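HIAXHD3 (Humicola insolens, PDB 3ZXK) hydrolyses arabinofuranosyl side chains, probably of xylan, as a GH43 exo-acting enzyme whose active site served as the scaffold for engineering in endo-xylanase activity. Local coordinates at residues F23-Y31 and N121-W129; V389-G399 and Y409-N417. All blocks are in the same frame, centred on the assembly; numbering follows the deposited sequence.

Contact 1 (F23-Y31 and N121-W129)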
ATOM      1  N   PHE A  23       4.275  14.868   3.569  1.00  4.21           N
ATOM      2  CA  PHE A  23       5.064  16.096   3.690  1.00  4.15           C
ATOM      3  C   PHE A  23       4.925  16.904   2.423  1.00  4.70           C
ATOM      4  O   PHE A  23       4.399  16.404   1.437  1.00  4.79           O
ATOM      5  CB  PHE A  23       6.545  15.808   4.035  1.00  4.41           C
ATOM      6  CG  PHE A  23       7.261  14.964   3.012  1.00  4.71           C
ATOM      7  CD1 PHE A  23       7.247  13.579   3.078  1.00  5.03           C
ATOM      8  CD2 PHE A  23       7.933  15.560   1.958  1.00  5.39           C
ATOM      9  CE1 PHE A  23       7.884  12.802   2.112  1.00  4.87           C
ATOM     10  CE2 PHE A  23       8.597  14.791   1.003  1.00  5.45           C
ATOM     11  CZ  PHE A  23       8.594  13.412   1.087  1.00  4.80           C
ATOM     12  N   ARG A  24       5.369  18.151   2.472  1.00  5.09           N
ATOM     13  CA  ARG A  24       5.253  19.035   1.320  1.00  5.15           C
ATOM     14  C   ARG A  24       6.623  19.471   0.864  1.00  5.73           C
ATOM     15  O   ARG A  24       7.496  19.770   1.696  1.00  6.24           O
ATOM     16  CB  ARG A  24       4.441  20.279   1.697  1.00  5.56           C
ATOM     17  CG  ARG A  24       4.260  21.241   0.549  1.00  6.46           C
ATOM     18  CD  ARG A  24       3.312  22.376   0.891  1.00  7.12           C
ATOM     19  NE  ARG A  24       3.777  23.199   2.005  1.00  8.08           N
ATOM     20  CZ  ARG A  24       4.604  24.236   1.889  1.00  9.43           C
ATOM     21  NH1 ARG A  24       5.091  24.591   0.698  1.00 11.00           N
ATOM     22  NH2 ARG A  24       4.950  24.927   2.962  1.00 11.87           N
ATOM     23  N   VAL A  25       6.823  19.489  -0.452  1.00  5.69           N
ATOM     24  CA  VAL A  25       7.970  20.195  -1.056  1.00  6.38           C
ATOM     25  C   VAL A  25       7.403  21.208  -2.017  1.00  6.72           C
ATOM     26  O   VAL A  25       6.833  20.833  -3.047  1.00  6.89           O
ATOM     27  CB  VAL A  25       8.903  19.234  -1.822  1.00  7.38           C
ATOM     28  CG1 VAL A  25      10.144  19.996  -2.300  1.00  8.12           C
ATOM     29  CG2 VAL A  25       9.290  18.047  -0.943  1.00  7.38           C
ATOM     30  N   GLY A  26       7.528  22.489  -1.691  1.00  7.62           N
ATOM     31  CA  GLY A  26       6.989  23.520  -2.579  1.00  8.64           C
ATOM     32  C   GLY A  26       5.496  23.355  -2.790  1.00  8.31           C
ATOM     33  O   GLY A  26       4.735  23.418  -1.823  1.00  8.94           O
ATOM     34  N   SER A  27       5.085  23.196  -4.055  1.00  8.24           N
ATOM     35  CA  SER A  27       3.684  23.032  -4.433  1.00  8.67           C
ATOM     36  C   SER A  27       3.160  21.585  -4.384  1.00  7.37           C
ATOM     37  O   SER A  27       1.987  21.327  -4.651  1.00  7.90           O
ATOM     38  CB  SER A  27       3.479  23.617  -5.837  1.00 10.26           C
ATOM     39  OG  SER A  27       3.804  24.984  -5.807  1.00 15.62           O
ATOM     40  N   VAL A  28       4.017  20.640  -4.013  1.00  5.53           N
ATOM     41  CA  VAL A  28       3.677  19.229  -4.133  1.00  5.22           C
ATOM     42  C   VAL A  28       3.659  18.534  -2.778  1.00  4.56           C
ATOM     43  O   VAL A  28       4.576  18.714  -1.964  1.00  4.85           O
ATOM     44  CB  VAL A  28       4.669  18.470  -5.064  1.00  5.46           C
ATOM     45  CG1 VAL A  28       4.222  17.019  -5.185  1.00  5.89           C
ATOM     46  CG2 VAL A  28       4.750  19.142  -6.429  1.00  6.10           C
ATOM     47  N   PHE A  29       2.619  17.741  -2.552  1.00  4.25           N
ATOM     48  CA  PHE A  29       2.558  16.891  -1.353  1.00  4.01           C
ATOM     49  C   PHE A  29       2.937  15.476  -1.751  1.00  4.32           C
ATOM     50  O   PHE A  29       2.520  14.971  -2.808  1.00  5.04           O
ATOM     51  CB  PHE A  29       1.144  16.836  -0.786  1.00  4.31           C
ATOM     52  CG  PHE A  29       0.583  18.171  -0.407  1.00  4.62           C
ATOM     53  CD1 PHE A  29       0.828  18.701   0.876  1.00  5.40           C
ATOM     54  CD2 PHE A  29      -0.224  18.895  -1.287  1.00  4.92           C
ATOM     55  CE1 PHE A  29       0.300  19.930   1.260  1.00  5.53           C
ATOM     56  CE2 PHE A  29      -0.756  20.140  -0.897  1.00  5.85           C
ATOM     57  CZ  PHE A  29      -0.494  20.650   0.378  1.00  6.17           C
ATOM     58  N   TYR A  30       3.680  14.816  -0.881  1.00  4.79           N
ATOM     59  CA  TYR A  30       4.101  13.421  -1.058  1.00  4.80           C
ATOM     60  C   TYR A  30       3.607  12.572   0.098  1.00  4.71           C
ATOM     61  O   TYR A  30       3.523  13.053   1.216  1.00  5.25           O
ATOM     62  CB  TYR A  30       5.625  13.318  -1.186  1.00  5.40           C
ATOM     63  CG  TYR A  30       6.136  13.899  -2.480  1.00  5.82           C
ATOM     64  CD1 TYR A  30       5.985  13.208  -3.687  1.00  6.06           C
ATOM     65  CD2 TYR A  30       6.731  15.156  -2.504  1.00  5.82           C
ATOM     66  CE1 TYR A  30       6.433  13.754  -4.873  1.00  6.63           C
ATOM     67  CE2 TYR A  30       7.188  15.714  -3.686  1.00  6.35           C
ATOM     68  CZ  TYR A  30       7.053  14.999  -4.846  1.00  6.47           C
ATOM     69  OH  TYR A  30       7.471  15.524  -6.031  1.00  6.62           O
ATOM     70  N   TYR A  31       3.286  11.319  -0.188  1.00  4.34           N
ATOM     71  CA  TYR A  31       2.638  10.394   0.772  1.00  4.12           C
ATOM     72  C   TYR A  31       3.347   9.078   0.574  1.00  4.31           C
ATOM     73  O   TYR A  31       3.447   8.587  -0.559  1.00  4.74           O
ATOM     74  CB  TYR A  31       1.185  10.273   0.322  1.00  4.14           C
ATOM     75  CG  TYR A  31       0.210   9.370   1.046  1.00  4.79           C
ATOM     76  CD1 TYR A  31       0.459   8.006   1.242  1.00  4.90           C
ATOM     77  CD2 TYR A  31      -1.024   9.880   1.440  1.00  6.49           C
ATOM     78  CE1 TYR A  31      -0.494   7.176   1.834  1.00  4.16           C
ATOM     79  CE2 TYR A  31      -1.962   9.058   2.042  1.00  5.74           C
ATOM     80  CZ  TYR A  31      -1.707   7.727   2.228  1.00  4.92           C
ATOM     81  OH  TYR A  31      -2.712   7.003   2.831  1.00  5.60           O
ATOM     82  N   ASN A 121       9.547  23.910  -7.597  1.00 15.31           N
ATOM     83  CA  ASN A 121       8.303  23.882  -6.801  1.00 13.92           C
ATOM     84  C   ASN A 121       7.873  22.485  -6.397  1.00 11.60           C
ATOM     85  O   ASN A 121       6.678  22.193  -6.255  1.00 11.81           O
ATOM     86  CB  ASN A 121       7.174  24.586  -7.543  1.00 15.30           C
ATOM     87  CG  ASN A 121       7.561  25.975  -7.987  1.00 19.09           C
ATOM     88  OD1 ASN A 121       7.545  26.270  -9.170  1.00 24.06           O
ATOM     89  ND2 ASN A 121       7.945  26.818  -7.041  1.00 20.90           N
ATOM     90  N   GLY A 122       8.866  21.620  -6.226  1.00 10.00           N
ATOM     91  CA  GLY A 122       8.662  20.291  -5.645  1.00  8.41           C
ATOM     92  C   GLY A 122       8.416  19.166  -6.631  1.00  8.46           C
ATOM     93  O   GLY A 122       8.267  18.037  -6.222  1.00  9.14           O
ATOM     94  N   GLU A 123       8.409  19.479  -7.927  1.00  9.12           N
ATOM     95  CA  GLU A 123       8.224  18.480  -8.979  1.00  9.71           C
ATOM     96  C   GLU A 123       9.464  17.605  -9.142  1.00  9.22           C
ATOM     97  O   GLU A 123      10.572  18.124  -9.171  1.00 11.48           O
ATOM     98  CB  GLU A 123       8.007  19.183 -10.330  1.00 11.87           C
ATOM     99  CG  GLU A 123       6.804  20.095 -10.341  1.00 14.79           C
ATOM    100  CD  GLU A 123       5.528  19.331 -10.560  1.00 16.71           C
ATOM    101  OE1 GLU A 123       5.606  18.092 -10.717  1.00 18.35           O
ATOM    102  OE2 GLU A 123       4.455  19.965 -10.571  1.00 20.87           O
ATOM    103  N   VAL A 124       9.275  16.294  -9.251  1.00  8.37           N
ATOM    104  CA  VAL A 124      10.360  15.396  -9.606  1.00  7.70           C
ATOM    105  C   VAL A 124      10.033  14.824 -10.992  1.00  9.03           C
ATOM    106  O   VAL A 124       8.952  14.215 -11.179  1.00 10.38           O
ATOM    107  CB  VAL A 124      10.475  14.240  -8.597  1.00  7.03           C
ATOM    108  CG1 VAL A 124      11.591  13.273  -8.984  1.00  6.91           C
ATOM    109  CG2 VAL A 124      10.663  14.758  -7.182  1.00  7.17           C
ATOM    110  N   PRO A 125      10.929  15.013 -11.984  1.00 10.02           N
ATOM    111  CA  PRO A 125      10.605  14.402 -13.279  1.00 10.43           C
ATOM    112  C   PRO A 125      10.516  12.885 -13.144  1.00 10.19           C
ATOM    113  O   PRO A 125      11.272  12.312 -12.353  1.00  9.66           O
ATOM    114  CB  PRO A 125      11.802  14.782 -14.167  1.00 11.61           C
ATOM    115  CG  PRO A 125      12.511  15.887 -13.436  1.00 12.15           C
ATOM    116  CD  PRO A 125      12.270  15.625 -11.975  1.00 10.56           C
ATOM    117  N   PRO A 126       9.593  12.229 -13.869  1.00 11.90           N
ATOM    118  CA  PRO A 126       9.390  10.776 -13.747  1.00 12.06           C
ATOM    119  C   PRO A 126      10.691   9.976 -13.927  1.00 12.23           C
ATOM    120  O   PRO A 126      10.926   8.990 -13.221  1.00 12.79           O
ATOM    121  CB  PRO A 126       8.394  10.473 -14.876  1.00 14.25           C
ATOM    122  CG  PRO A 126       7.596  11.729 -14.987  1.00 15.30           C
ATOM    123  CD  PRO A 126       8.533  12.869 -14.674  1.00 12.42           C
ATOM    124  N   SER A 127      11.552  10.424 -14.835  1.00 12.63           N
ATOM    125  CA  SER A 127      12.812   9.728 -15.094  0.70 12.94           C
ATOM    126  C   SER A 127      13.854   9.909 -13.980  1.00 11.67           C
ATOM    127  O   SER A 127      14.805   9.136 -13.885  1.00 13.78           O
ATOM    128  CB  SER A 127      13.394  10.168 -16.448  0.70 13.74           C
ATOM    129  OG  SER A 127      13.669  11.564 -16.442  0.70 13.62           O
ATOM    130  N   ALA A 128      13.689  10.915 -13.126  1.00  9.77           N
ATOM    131  CA  ALA A 128      14.721  11.170 -12.109  1.00  8.50           C
ATOM    132  C   ALA A 128      14.705  10.195 -10.919  1.00  7.67           C
ATOM    133  O   ALA A 128      15.735  10.009 -10.289  1.00  8.19           O
ATOM    134  CB  ALA A 128      14.644  12.612 -11.597  1.00  9.52           C
ATOM    135  N   TRP A 129      13.566   9.576 -10.604  1.00  6.98           N
ATOM    136  CA  TRP A 129      13.518   8.655  -9.474  1.00  6.09           C
ATOM    137  C   TRP A 129      14.472   7.524  -9.754  1.00  6.62           C
ATOM    138  O   TRP A 129      14.450   6.931 -10.843  1.00  7.28           O
ATOM    139  CB  TRP A 129      12.129   8.053  -9.318  1.00  5.93           C
ATOM    140  CG  TRP A 129      11.052   9.035  -8.993  1.00  5.55           C
ATOM    141  CD1 TRP A 129      10.010   9.453  -9.825  1.00  5.32           C
ATOM    142  CD2 TRP A 129      10.832   9.713  -7.720  1.00  5.60           C
ATOM    143  NE1 TRP A 129       9.180  10.316  -9.164  1.00  5.87           N
ATOM    144  CE2 TRP A 129       9.633  10.538  -7.899  1.00  6.10           C
ATOM    145  CE3 TRP A 129      11.534   9.781  -6.501  1.00  5.44           C
ATOM    146  CZ2 TRP A 129       9.127  11.326  -6.871  1.00  6.61           C
ATOM    147  CZ3 TRP A 129      11.010  10.580  -5.476  1.00  6.00           C
ATOM    148  CH2 TRP A 129       9.840  11.341  -5.667  1.00  6.67           C
TER
HETATM  149  O   HOH W   1       6.750  14.898  -8.753  1.00 11.43           O
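The type II' turn from V25 to V28 meets the backbone of N121-G122, S27 N donating to N121 O at 2.9 Å while G122 CA sends a CA-H...O contact to V25 O at 3.2 Å. The turn closes the hairpin of strands 21-25 and 28-32, the first two of a four-stranded antiparallel blade in the GH43 five-bladed beta-propeller, and residues 121-129 belong to the loop between strands 106-113 and 132-137 of the next blade. G26 and G122 let the two backbones come this close: a CB on G122 would run into V25 O, and one on G26 would strike the N121 carbonyl carbon. V28 lays CG2 against the G122 peptide, 3.7 Å from G122 C, and sends its other methyl, CG1, over one face of the Y30 ring, near the rim. Past it, E123 turns its carboxylate to K46 and Y48 of the first blade.

Y30 carries most of the side-chain part of the contact. Its chi1 of -69°, with CG anti to the carbonyl carbon, points the ring across to the loop, where the hydroxyl donates to G122 O at 2.6 Å, nearly along the C=O axis (162° at the oxygen). The carbonyl lies at the ring's edge, near its plane. Water 1 holds the hydroxyl as well, donating to Y30 OH and accepting from V124 N, each at 2.9 Å. A phenylalanine here would probably leave G122 O and water 1 without their hydroxyl partner and so weaken the hold on the loop. V124 and W129 complete the apolar side: Y30 CE1 meets W129 CZ2 at 4.1 Å, and V124 CG1 stands 3.5 Å above the centre of the W129 indole.

Contact 2 (V389-G399 and Y409-N417); sequences VRGMRDGDRAG and YIGVWKQGN
R397 lies flat on W413 across the antiparallel hairpin of strands 396-403 and 406-415, part of one sheet of the concanavalin A-like beta-sandwich. The two are a non-hydrogen-bonded pair, and the extended arginine chain runs over the indole: CG sits above the five-membered ring, and R397 CZ lies 3.8 Å from the centroid of the six-membered ring of W413 in a cation-pi contact, the planes only 7° apart. Waters border this stack: one joins R397 NH1 to Y409 OH, another R397 NE to Q415 NE2, while Q415 OE1 is hydrogen-bonded to R420.

The opposite face is tightly packed and mostly buried. It carries A398 and V412, the next, hydrogen-bonded pair, with V389 and M392 against V412. M392 SD comes to 3.7 Å from V412 CG1; the bend at chi3 (81°) swings CE back against V412 O. V389, M392 and A398 all touch V524 of the other sheet, so this side faces the sandwich core.

Near the C-terminal end of strand 406-415, K414 combines packing with polar bonds. Bent at chi2 and chi4, it lays CB against M392 CB and R393 O and hydrogen-bonds M392 O through NZ, while water 2 links NZ to V389 O. K414 N donates to D396 O, and G395 N to K414 O. At the exposed end, G416 N hydrogen-bonds D394 OD1 from above the carboxylate plane, 2.8 Å away and nearly straight at 168°.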
ATOM      1  N   VAL A 389      -3.999 -17.676 -23.254  1.00  6.09           N
ATOM      2  CA  VAL A 389      -3.511 -18.789 -22.431  1.00  5.31           C
ATOM      3  C   VAL A 389      -3.099 -20.024 -23.251  1.00  5.60           C
ATOM      4  O   VAL A 389      -2.957 -21.130 -22.717  1.00  6.20           O
ATOM      5  CB  VAL A 389      -4.526 -19.210 -21.331  1.00  5.88           C
ATOM      6  CG1 VAL A 389      -4.848 -18.033 -20.399  1.00  5.73           C
ATOM      7  CG2 VAL A 389      -5.788 -19.784 -21.947  1.00  6.32           C
ATOM      8  N   ARG A 390      -2.871 -19.827 -24.552  1.00  5.75           N
ATOM      9  CA  ARG A 390      -2.474 -20.936 -25.428  1.00  6.59           C
ATOM     10  C   ARG A 390      -1.186 -21.615 -24.983  1.00  6.56           C
ATOM     11  O   ARG A 390      -1.001 -22.816 -25.231  1.00  7.86           O
ATOM     12  CB  ARG A 390      -2.391 -20.534 -26.885  1.00  7.70           C
ATOM     13  CG  ARG A 390      -3.750 -20.206 -27.483  1.00  9.08           C
ATOM     14  CD  ARG A 390      -3.604 -19.587 -28.849  1.00 11.93           C
ATOM     15  NE  ARG A 390      -2.723 -18.420 -28.771  1.00 16.19           N
ATOM     16  CZ  ARG A 390      -2.142 -17.853 -29.826  1.00 19.78           C
ATOM     17  NH1 ARG A 390      -2.350 -18.346 -31.036  1.00 26.03           N
ATOM     18  NH2 ARG A 390      -1.359 -16.792 -29.675  1.00 17.82           N
ATOM     19  N   GLY A 391      -0.304 -20.853 -24.323  1.00  5.98           N
ATOM     20  CA  GLY A 391       0.986 -21.382 -23.877  1.00  6.14           C
ATOM     21  C   GLY A 391       0.962 -22.217 -22.607  1.00  5.74           C
ATOM     22  O   GLY A 391       2.023 -22.673 -22.153  1.00  6.22           O
ATOM     23  N   MET A 392      -0.219 -22.408 -22.011  1.00  6.17           N
ATOM     24  CA  MET A 392      -0.287 -23.283 -20.827  1.00  6.04           C
ATOM     25  C   MET A 392       0.103 -24.722 -21.137  1.00  6.83           C
ATOM     26  O   MET A 392      -0.197 -25.244 -22.227  1.00  7.42           O
ATOM     27  CB  MET A 392      -1.671 -23.274 -20.208  1.00  6.28           C
ATOM     28  CG  MET A 392      -2.022 -21.916 -19.652  1.00  6.81           C
ATOM     29  SD  MET A 392      -3.645 -21.895 -18.877  1.00  7.79           S
ATOM     30  CE  MET A 392      -3.287 -22.579 -17.268  1.00  6.75           C
ATOM     31  N   ARG A 393       0.779 -25.352 -20.186  1.00  6.85           N
ATOM     32  CA  ARG A 393       1.174 -26.761 -20.315  1.00  8.30           C
ATOM     33  C   ARG A 393       0.449 -27.620 -19.277  1.00  7.46           C
ATOM     34  O   ARG A 393      -0.147 -27.082 -18.328  1.00  6.80           O
ATOM     35  CB  ARG A 393       2.704 -26.874 -20.193  1.00 10.94           C
ATOM     36  CG  ARG A 393       3.409 -26.258 -21.394  1.00 15.11           C
ATOM     37  CD  ARG A 393       4.926 -26.354 -21.333  1.00 21.99           C
ATOM     38  NE  ARG A 393       5.411 -27.698 -21.668  1.00 30.42           N
ATOM     39  CZ  ARG A 393       5.720 -28.116 -22.898  1.00 37.81           C
ATOM     40  NH1 ARG A 393       5.611 -27.301 -23.944  1.00 43.60           N
ATOM     41  NH2 ARG A 393       6.139 -29.362 -23.082  1.00 42.28           N
ATOM     42  N   ASP A 394       0.494 -28.940 -19.450  1.00  6.74           N
ATOM     43  CA  ASP A 394      -0.142 -29.864 -18.512  1.00  8.02           C
ATOM     44  C   ASP A 394       0.168 -29.533 -17.026  1.00  7.89           C
ATOM     45  O   ASP A 394       1.322 -29.431 -16.596  1.00  9.20           O
ATOM     46  CB  ASP A 394       0.304 -31.273 -18.871  1.00  9.47           C
ATOM     47  CG  ASP A 394      -0.378 -32.360 -18.046  1.00 10.69           C
ATOM     48  OD1 ASP A 394      -1.486 -32.140 -17.532  1.00 10.76           O
ATOM     49  OD2 ASP A 394       0.237 -33.452 -17.914  1.00 16.81           O
ATOM     50  N   GLY A 395      -0.900 -29.372 -16.253  1.00  6.42           N
ATOM     51  CA  GLY A 395      -0.832 -29.075 -14.832  1.00  7.37           C
ATOM     52  C   GLY A 395      -0.821 -27.591 -14.499  1.00  6.28           C
ATOM     53  O   GLY A 395      -0.828 -27.231 -13.341  1.00  6.81           O
ATOM     54  N   ASP A 396      -0.796 -26.714 -15.502  1.00  5.20           N
ATOM     55  CA  ASP A 396      -0.741 -25.281 -15.234  1.00  5.07           C
ATOM     56  C   ASP A 396      -2.090 -24.743 -14.760  1.00  4.27           C
ATOM     57  O   ASP A 396      -3.169 -25.263 -15.135  1.00  5.02           O
ATOM     58  CB  ASP A 396      -0.285 -24.494 -16.459  1.00  5.77           C
ATOM     59  CG  ASP A 396       1.207 -24.710 -16.810  1.00  7.67           C
ATOM     60  OD1 ASP A 396       1.889 -25.409 -16.057  1.00  9.23           O
ATOM     61  OD2 ASP A 396       1.665 -24.222 -17.871  1.00  8.45           O
ATOM     62  N   ARG A 397      -2.018 -23.751 -13.875  1.00  4.38           N
ATOM     63  CA  ARG A 397      -3.189 -23.098 -13.336  1.00  3.79           C
ATOM     64  C   ARG A 397      -2.908 -21.592 -13.439  1.00  3.49           C
ATOM     65  O   ARG A 397      -1.910 -21.104 -12.918  1.00  3.72           O
ATOM     66  CB  ARG A 397      -3.419 -23.555 -11.890  1.00  4.02           C
ATOM     67  CG  ARG A 397      -3.657 -25.058 -11.732  1.00  4.59           C
ATOM     68  CD  ARG A 397      -4.040 -25.374 -10.316  1.00  4.54           C
ATOM     69  NE  ARG A 397      -4.335 -26.799 -10.218  1.00  5.25           N
ATOM     70  CZ  ARG A 397      -4.527 -27.445  -9.070  1.00  5.82           C
ATOM     71  NH1 ARG A 397      -4.498 -26.759  -7.923  1.00  6.67           N
ATOM     72  NH2 ARG A 397      -4.764 -28.761  -9.060  1.00  7.39           N
ATOM     73  N   ALA A 398      -3.774 -20.851 -14.109  1.00  3.66           N
ATOM     74  CA  ALA A 398      -3.557 -19.413 -14.253  1.00  3.95           C
ATOM     75  C   ALA A 398      -4.899 -18.695 -14.113  1.00  4.58           C
ATOM     76  O   ALA A 398      -5.954 -19.325 -14.327  1.00  5.59           O
ATOM     77  CB  ALA A 398      -2.943 -19.120 -15.610  1.00  4.07           C
ATOM     78  N   GLY A 399      -4.880 -17.435 -13.707  1.00  4.66           N
ATOM     79  CA  GLY A 399      -6.138 -16.685 -13.638  1.00  4.80           C
ATOM     80  C   GLY A 399      -6.156 -15.403 -12.854  1.00  4.78           C
ATOM     81  O   GLY A 399      -5.118 -14.815 -12.565  1.00  4.33           O
ATOM     82  N   TYR A 409     -10.558 -17.488  -6.801  1.00  4.07           N
ATOM     83  CA  TYR A 409     -10.179 -17.091  -8.138  1.00  4.00           C
ATOM     84  C   TYR A 409     -11.055 -17.700  -9.218  1.00  4.31           C
ATOM     85  O   TYR A 409     -11.753 -18.688  -8.964  1.00  4.48           O
ATOM     86  CB  TYR A 409      -8.714 -17.383  -8.419  1.00  4.15           C
ATOM     87  CG  TYR A 409      -8.235 -18.823  -8.549  1.00  3.98           C
ATOM     88  CD1 TYR A 409      -8.550 -19.605  -9.690  1.00  4.23           C
ATOM     89  CD2 TYR A 409      -7.379 -19.382  -7.596  1.00  4.45           C
ATOM     90  CE1 TYR A 409      -8.042 -20.890  -9.852  1.00  4.78           C
ATOM     91  CE2 TYR A 409      -6.856 -20.660  -7.745  1.00  4.53           C
ATOM     92  CZ  TYR A 409      -7.215 -21.417  -8.872  1.00  4.41           C
ATOM     93  OH  TYR A 409      -6.687 -22.655  -9.086  1.00  4.89           O
ATOM     94  N   ILE A 410     -11.038 -17.070 -10.398  1.00  4.54           N
ATOM     95  CA  ILE A 410     -11.588 -17.677 -11.596  1.00  4.59           C
ATOM     96  C   ILE A 410     -10.394 -17.805 -12.550  1.00  4.38           C
ATOM     97  O   ILE A 410      -9.551 -16.888 -12.651  1.00  4.59           O
ATOM     98  CB  ILE A 410     -12.741 -16.857 -12.215  1.00  4.92           C
ATOM     99  CG1 ILE A 410     -13.381 -17.653 -13.363  1.00  5.08           C
ATOM    100  CG2 ILE A 410     -12.270 -15.463 -12.633  1.00  5.10           C
ATOM    101  CD1 ILE A 410     -14.695 -17.074 -13.844  1.00  6.83           C
ATOM    102  N   GLY A 411     -10.265 -18.944 -13.210  1.00  4.85           N
ATOM    103  CA  GLY A 411      -9.079 -19.146 -14.026  1.00  5.22           C
ATOM    104  C   GLY A 411      -9.201 -20.318 -14.942  1.00  5.18           C
ATOM    105  O   GLY A 411     -10.303 -20.840 -15.182  1.00  5.80           O
ATOM    106  N   VAL A 412      -8.055 -20.703 -15.485  1.00  5.25           N
ATOM    107  CA  VAL A 412      -7.981 -21.794 -16.444  1.00  5.04           C
ATOM    108  C   VAL A 412      -7.048 -22.852 -15.886  1.00  4.76           C
ATOM    109  O   VAL A 412      -5.961 -22.535 -15.379  1.00  5.06           O
ATOM    110  CB  VAL A 412      -7.452 -21.325 -17.820  1.00  5.03           C
ATOM    111  CG1 VAL A 412      -7.345 -22.490 -18.828  1.00  6.23           C
ATOM    112  CG2 VAL A 412      -8.338 -20.222 -18.390  1.00  6.60           C
ATOM    113  N   TRP A 413      -7.529 -24.089 -15.906  1.00  4.47           N
ATOM    114  CA  TRP A 413      -6.725 -25.275 -15.588  1.00  4.58           C
ATOM    115  C   TRP A 413      -6.474 -26.035 -16.875  1.00  4.85           C
ATOM    116  O   TRP A 413      -7.415 -26.372 -17.625  1.00  5.08           O
ATOM    117  CB  TRP A 413      -7.442 -26.186 -14.577  1.00  4.97           C
ATOM    118  CG  TRP A 413      -7.405 -25.683 -13.165  1.00  5.09           C
ATOM    119  CD1 TRP A 413      -7.051 -24.427 -12.717  1.00  5.09           C
ATOM    120  CD2 TRP A 413      -7.711 -26.461 -11.990  1.00  5.36           C
ATOM    121  NE1 TRP A 413      -7.127 -24.362 -11.356  1.00  4.77           N
ATOM    122  CE2 TRP A 413      -7.519 -25.576 -10.850  1.00  4.68           C
ATOM    123  CE3 TRP A 413      -8.118 -27.774 -11.778  1.00  5.56           C
ATOM    124  CZ2 TRP A 413      -7.711 -26.020  -9.537  1.00  5.20           C
ATOM    125  CZ3 TRP A 413      -8.307 -28.219 -10.472  1.00  6.73           C
ATOM    126  CH2 TRP A 413      -8.113 -27.364  -9.378  1.00  6.22           C
ATOM    127  N   LYS A 414      -5.202 -26.278 -17.147  1.00  5.08           N
ATOM    128  CA  LYS A 414      -4.775 -27.126 -18.273  1.00  5.38           C
ATOM    129  C   LYS A 414      -4.428 -28.519 -17.706  1.00  5.95           C
ATOM    130  O   LYS A 414      -3.519 -28.654 -16.894  1.00  6.42           O
ATOM    131  CB  LYS A 414      -3.561 -26.506 -19.002  1.00  6.43           C
ATOM    132  CG  LYS A 414      -3.173 -27.230 -20.306  1.00  7.85           C
ATOM    133  CD  LYS A 414      -4.141 -26.916 -21.446  1.00 10.44           C
ATOM    134  CE  LYS A 414      -3.710 -27.551 -22.750  1.00 14.13           C
ATOM    135  NZ  LYS A 414      -2.488 -26.882 -23.255  1.00 16.17           N
ATOM    136  N   GLN A 415      -5.190 -29.536 -18.093  1.00  5.77           N
ATOM    137  CA  GLN A 415      -4.889 -30.923 -17.716  1.00  6.19           C
ATOM    138  C   GLN A 415      -4.822 -31.745 -18.981  1.00  6.62           C
ATOM    139  O   GLN A 415      -5.787 -31.797 -19.739  1.00  6.84           O
ATOM    140  CB  GLN A 415      -5.903 -31.467 -16.685  1.00  7.40           C
ATOM    141  CG  GLN A 415      -5.990 -30.618 -15.404  1.00  8.40           C
ATOM    142  CD  GLN A 415      -7.164 -30.999 -14.527  1.00 11.65           C
ATOM    143  OE1 GLN A 415      -8.223 -31.437 -15.004  1.00 14.07           O
ATOM    144  NE2 GLN A 415      -6.980 -30.859 -13.241  1.00 13.48           N
ATOM    145  N   GLY A 416      -3.675 -32.368 -19.230  1.00  7.19           N
ATOM    146  CA  GLY A 416      -3.467 -33.040 -20.514  1.00  7.93           C
ATOM    147  C   GLY A 416      -3.680 -32.044 -21.634  1.00  8.79           C
ATOM    148  O   GLY A 416      -3.082 -30.937 -21.648  1.00 10.20           O
ATOM    149  N   ASN A 417      -4.558 -32.410 -22.558  1.00  8.95           N
ATOM    150  CA  ASN A 417      -4.852 -31.557 -23.702  1.00 10.77           C
ATOM    151  C   ASN A 417      -6.105 -30.716 -23.499  1.00 10.86           C
ATOM    152  O   ASN A 417      -6.507 -29.998 -24.410  1.00 15.51           O
ATOM    153  CB  ASN A 417      -4.953 -32.397 -24.972  1.00 12.86           C
ATOM    154  CG  ASN A 417      -3.653 -33.122 -25.293  1.00 15.50           C
ATOM    155  OD1 ASN A 417      -3.639 -34.325 -25.593  1.00 20.17           O
ATOM    156  ND2 ASN A 417      -2.556 -32.392 -25.238  1.00 17.76           N
TER
HETATM  157  O   HOH W   2      -3.846 -23.963 -23.029  1.00 36.73           O
HETATM  158  O   HOH W   3      -4.075 -27.856 -14.223  1.00  7.88           O
HETATM  159  O   HOH W   4      -5.393 -23.910  -7.139  1.00  6.21           O
HETATM  160  O   HOH W   5      -4.812 -29.094 -12.168  1.00 16.34           O

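In the fold
From the N terminus, the chain first forms the hairpin turn of 23-31, then builds the rest of its propeller blade and most of the next before 121-129 returns to that turn; contact 1 thus closes a loop of 89 intervening residues and ties neighbouring blades together. The remaining blades follow, and only then does the chain enter the C-terminal sandwich, where contact 2 closes a short hairpin of nine intervening residues, joining two adjacent strands and the loop that precedes the first of them. The two are in series, neither nested nor crossing. The centres of contact 1 and contact 2 are about 44 Å apart. One links blades within the GH43 domain; the other is local to the sandwich.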